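Local coordinates for protein putative D-lactate dehydrogenase (Chlamydomonas reinhardtii, PDB 4ZGS) that probably reduces pyruvate to D-lactate with a nicotinamide adenine dinucleotide cofactor, as a member of the D-isomer specific 2-hydroxyacid dehydrogenase family, at residues G52-Q55 with K56-D60. Numbering follows the deposited sequence.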
ATOM      1  N   GLY A  52      15.717 -28.728  -5.128  1.00 47.84           N
ATOM      2  CA  GLY A  52      17.138 -29.009  -5.000  1.00 48.21           C
ATOM      3  C   GLY A  52      17.409 -30.326  -4.300  1.00 58.56           C
ATOM      4  O   GLY A  52      18.133 -31.186  -4.818  1.00 70.73           O
ATOM      5  N   PRO A  53      16.839 -30.504  -3.105  1.00 51.66           N
ATOM      6  CA  PRO A  53      16.996 -31.799  -2.419  1.00 51.45           C
ATOM      7  C   PRO A  53      16.481 -32.999  -3.213  1.00 56.18           C
ATOM      8  O   PRO A  53      17.079 -34.082  -3.145  1.00 62.29           O
ATOM      9  CB  PRO A  53      16.164 -31.628  -1.147  1.00 50.88           C
ATOM     10  CG  PRO A  53      16.129 -30.112  -0.916  1.00 50.84           C
ATOM     11  CD  PRO A  53      16.141 -29.496  -2.288  1.00 42.46           C
ATOM     12  N   MET A  54      15.411 -32.806  -3.979  1.00 56.86           N
ATOM     13  CA  MET A  54      14.782 -33.913  -4.683  1.00 50.90           C
ATOM     14  C   MET A  54      15.639 -34.416  -5.820  1.00 55.47           C
ATOM     15  O   MET A  54      15.674 -35.622  -6.086  1.00 53.53           O
ATOM     16  CB  MET A  54      13.407 -33.529  -5.239  1.00 41.18           C
ATOM     17  CG  MET A  54      12.380 -33.208  -4.186  1.00 48.50           C
ATOM     18  SD  MET A  54      11.170 -34.488  -3.853  1.00 87.20           S
ATOM     19  CE  MET A  54      10.153 -34.431  -5.316  1.00110.86           C
ATOM     20  N   GLN A  55      16.330 -33.499  -6.489  1.00 59.57           N
ATOM     21  CA  GLN A  55      17.086 -33.882  -7.668  1.00 64.97           C
ATOM     22  C   GLN A  55      18.426 -34.486  -7.252  1.00 68.42           C
ATOM     23  O   GLN A  55      19.098 -35.114  -8.067  1.00 75.18           O
ATOM     24  CB  GLN A  55      17.284 -32.675  -8.594  1.00 68.21           C
ATOM     25  CG  GLN A  55      15.992 -31.858  -8.786  1.00 72.70           C
ATOM     26  CD  GLN A  55      16.121 -30.648  -9.732  1.00 75.06           C
ATOM     27  OE1 GLN A  55      15.954 -29.512  -9.317  1.00 69.26           O
ATOM     28  NE2 GLN A  55      16.361 -30.905 -11.012  1.00 84.52           N
ATOM     29  N   LYS A  56      18.786 -34.340  -5.977  1.00 65.79           N
ATOM     30  CA  LYS A  56      19.951 -35.040  -5.435  1.00 69.70           C
ATOM     31  C   LYS A  56      19.665 -36.513  -5.135  1.00 69.82           C
ATOM     32  O   LYS A  56      20.586 -37.328  -5.094  1.00 74.18           O
ATOM     33  CB  LYS A  56      20.493 -34.343  -4.184  1.00 72.17           C
ATOM     34  CG  LYS A  56      21.266 -33.069  -4.497  1.00 78.12           C
ATOM     35  CD  LYS A  56      21.768 -32.373  -3.237  1.00 85.83           C
ATOM     36  CE  LYS A  56      22.490 -31.072  -3.590  1.00 93.64           C
ATOM     37  NZ  LYS A  56      22.900 -30.246  -2.418  1.00 94.09           N
ATOM     38  N   VAL A  57      18.394 -36.845  -4.935  1.00 63.18           N
ATOM     39  CA  VAL A  57      17.973 -38.203  -4.609  1.00 62.33           C
ATOM     40  C   VAL A  57      17.332 -38.883  -5.798  1.00 65.85           C
ATOM     41  O   VAL A  57      17.770 -39.952  -6.208  1.00 73.34           O
ATOM     42  CB  VAL A  57      17.021 -38.250  -3.412  1.00 59.97           C
ATOM     43  CG1 VAL A  57      16.475 -39.640  -3.221  1.00 60.74           C
ATOM     44  CG2 VAL A  57      17.751 -37.799  -2.166  1.00 59.60           C
ATOM     45  N   PHE A  58      16.264 -38.306  -6.325  1.00 64.24           N
ATOM     46  CA  PHE A  58      15.574 -38.929  -7.450  1.00 59.42           C
ATOM     47  C   PHE A  58      16.135 -38.406  -8.770  1.00 57.80           C
ATOM     48  O   PHE A  58      16.348 -37.210  -8.940  1.00 66.85           O
ATOM     49  CB  PHE A  58      14.071 -38.692  -7.349  1.00 56.34           C
ATOM     50  CG  PHE A  58      13.507 -39.047  -6.011  1.00 54.31           C
ATOM     51  CD1 PHE A  58      13.381 -40.371  -5.628  1.00 59.42           C
ATOM     52  CD2 PHE A  58      13.179 -38.064  -5.105  1.00 51.63           C
ATOM     53  CE1 PHE A  58      12.881 -40.703  -4.370  1.00 55.22           C
ATOM     54  CE2 PHE A  58      12.690 -38.387  -3.850  1.00 49.30           C
ATOM     55  CZ  PHE A  58      12.531 -39.695  -3.486  1.00 47.14           C
ATOM     56  N   THR A  59      16.421 -39.329  -9.676  1.00 56.46           N
ATOM     57  CA  THR A  59      17.035 -39.020 -10.957  1.00 65.43           C
ATOM     58  C   THR A  59      16.106 -38.224 -11.899  1.00 65.80           C
ATOM     59  O   THR A  59      16.561 -37.354 -12.638  1.00 62.48           O
ATOM     60  CB  THR A  59      17.467 -40.320 -11.657  1.00 77.34           C
ATOM     61  OG1 THR A  59      18.454 -40.043 -12.662  1.00 81.60           O
ATOM     62  CG2 THR A  59      16.266 -40.988 -12.292  1.00 82.32           C
ATOM     63  N   ASP A  60      14.823 -38.587 -11.909  1.00 81.75           N
ATOM     64  CA  ASP A  60      13.794 -37.939 -12.724  1.00 78.94           C
ATOM     65  C   ASP A  60      12.745 -37.401 -11.791  1.00 81.01           C
ATOM     66  O   ASP A  60      12.081 -38.164 -11.086  1.00 79.61           O
ATOM     67  CB  ASP A  60      13.125 -38.895 -13.717  1.00 84.79           C
ATOM     68  CG  ASP A  60      14.073 -39.394 -14.793  1.00101.07           C
ATOM     69  OD1 ASP A  60      15.004 -38.639 -15.153  1.00107.40           O
ATOM     70  OD2 ASP A  60      13.887 -40.540 -15.279  1.00104.19           O
TER
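Near the C-terminal end of helix 44-57, where a beta-alpha-beta crossover leaves its helix for the next strand, one carbonyl takes two amides and Met54 meets Phe58 in a Met-aromatic contact. The carbonyl is Met54 O. Phe58 N gives an i to i+4 bond to Met54 O, 2.8 Å long, approaching almost in line with the C=O bond at a C=O...N angle of 167°. Val57 N gives an i to i+3 bond to Met54 O at 3.2 Å, coming in 68° out of the carbonyl plane and so not on a lone pair. The preceding backbone bonds are weak: Lys56 N is shared between Gly52 O and Pro53 O.

Phe58 CD2 lies 3.6 Å from Met54 O, which stands oblique to the ring. In Met54, CG beside the backbone N and a bent chi2 (-103°) bring SD to 4.2 Å from Phe58 CE2, while chi3 sets only the terminal CE. The Met54 SD lies 5.3 Å from the centroid of the Phe58 ring and far off its normal, an oblique approach near the CE2 side. Val57 CG1 sits over the centre of one face of the Phe58 ring, 3.8 Å above its plane. Lys56, by contrast, is extended beyond CG, its end leading away, and passes Gly52 O with its CG on the way.

Around the turn, Met54 packs on Cys39 of strand 36-39 and Phe63 of strand 60-63, while Phe58 reaches Cys37, Val32 of helix 26-33 and Ile355. Pro53 and Val57 meet Ile352, so that helix 341-359 lies against this end of the crossover helix.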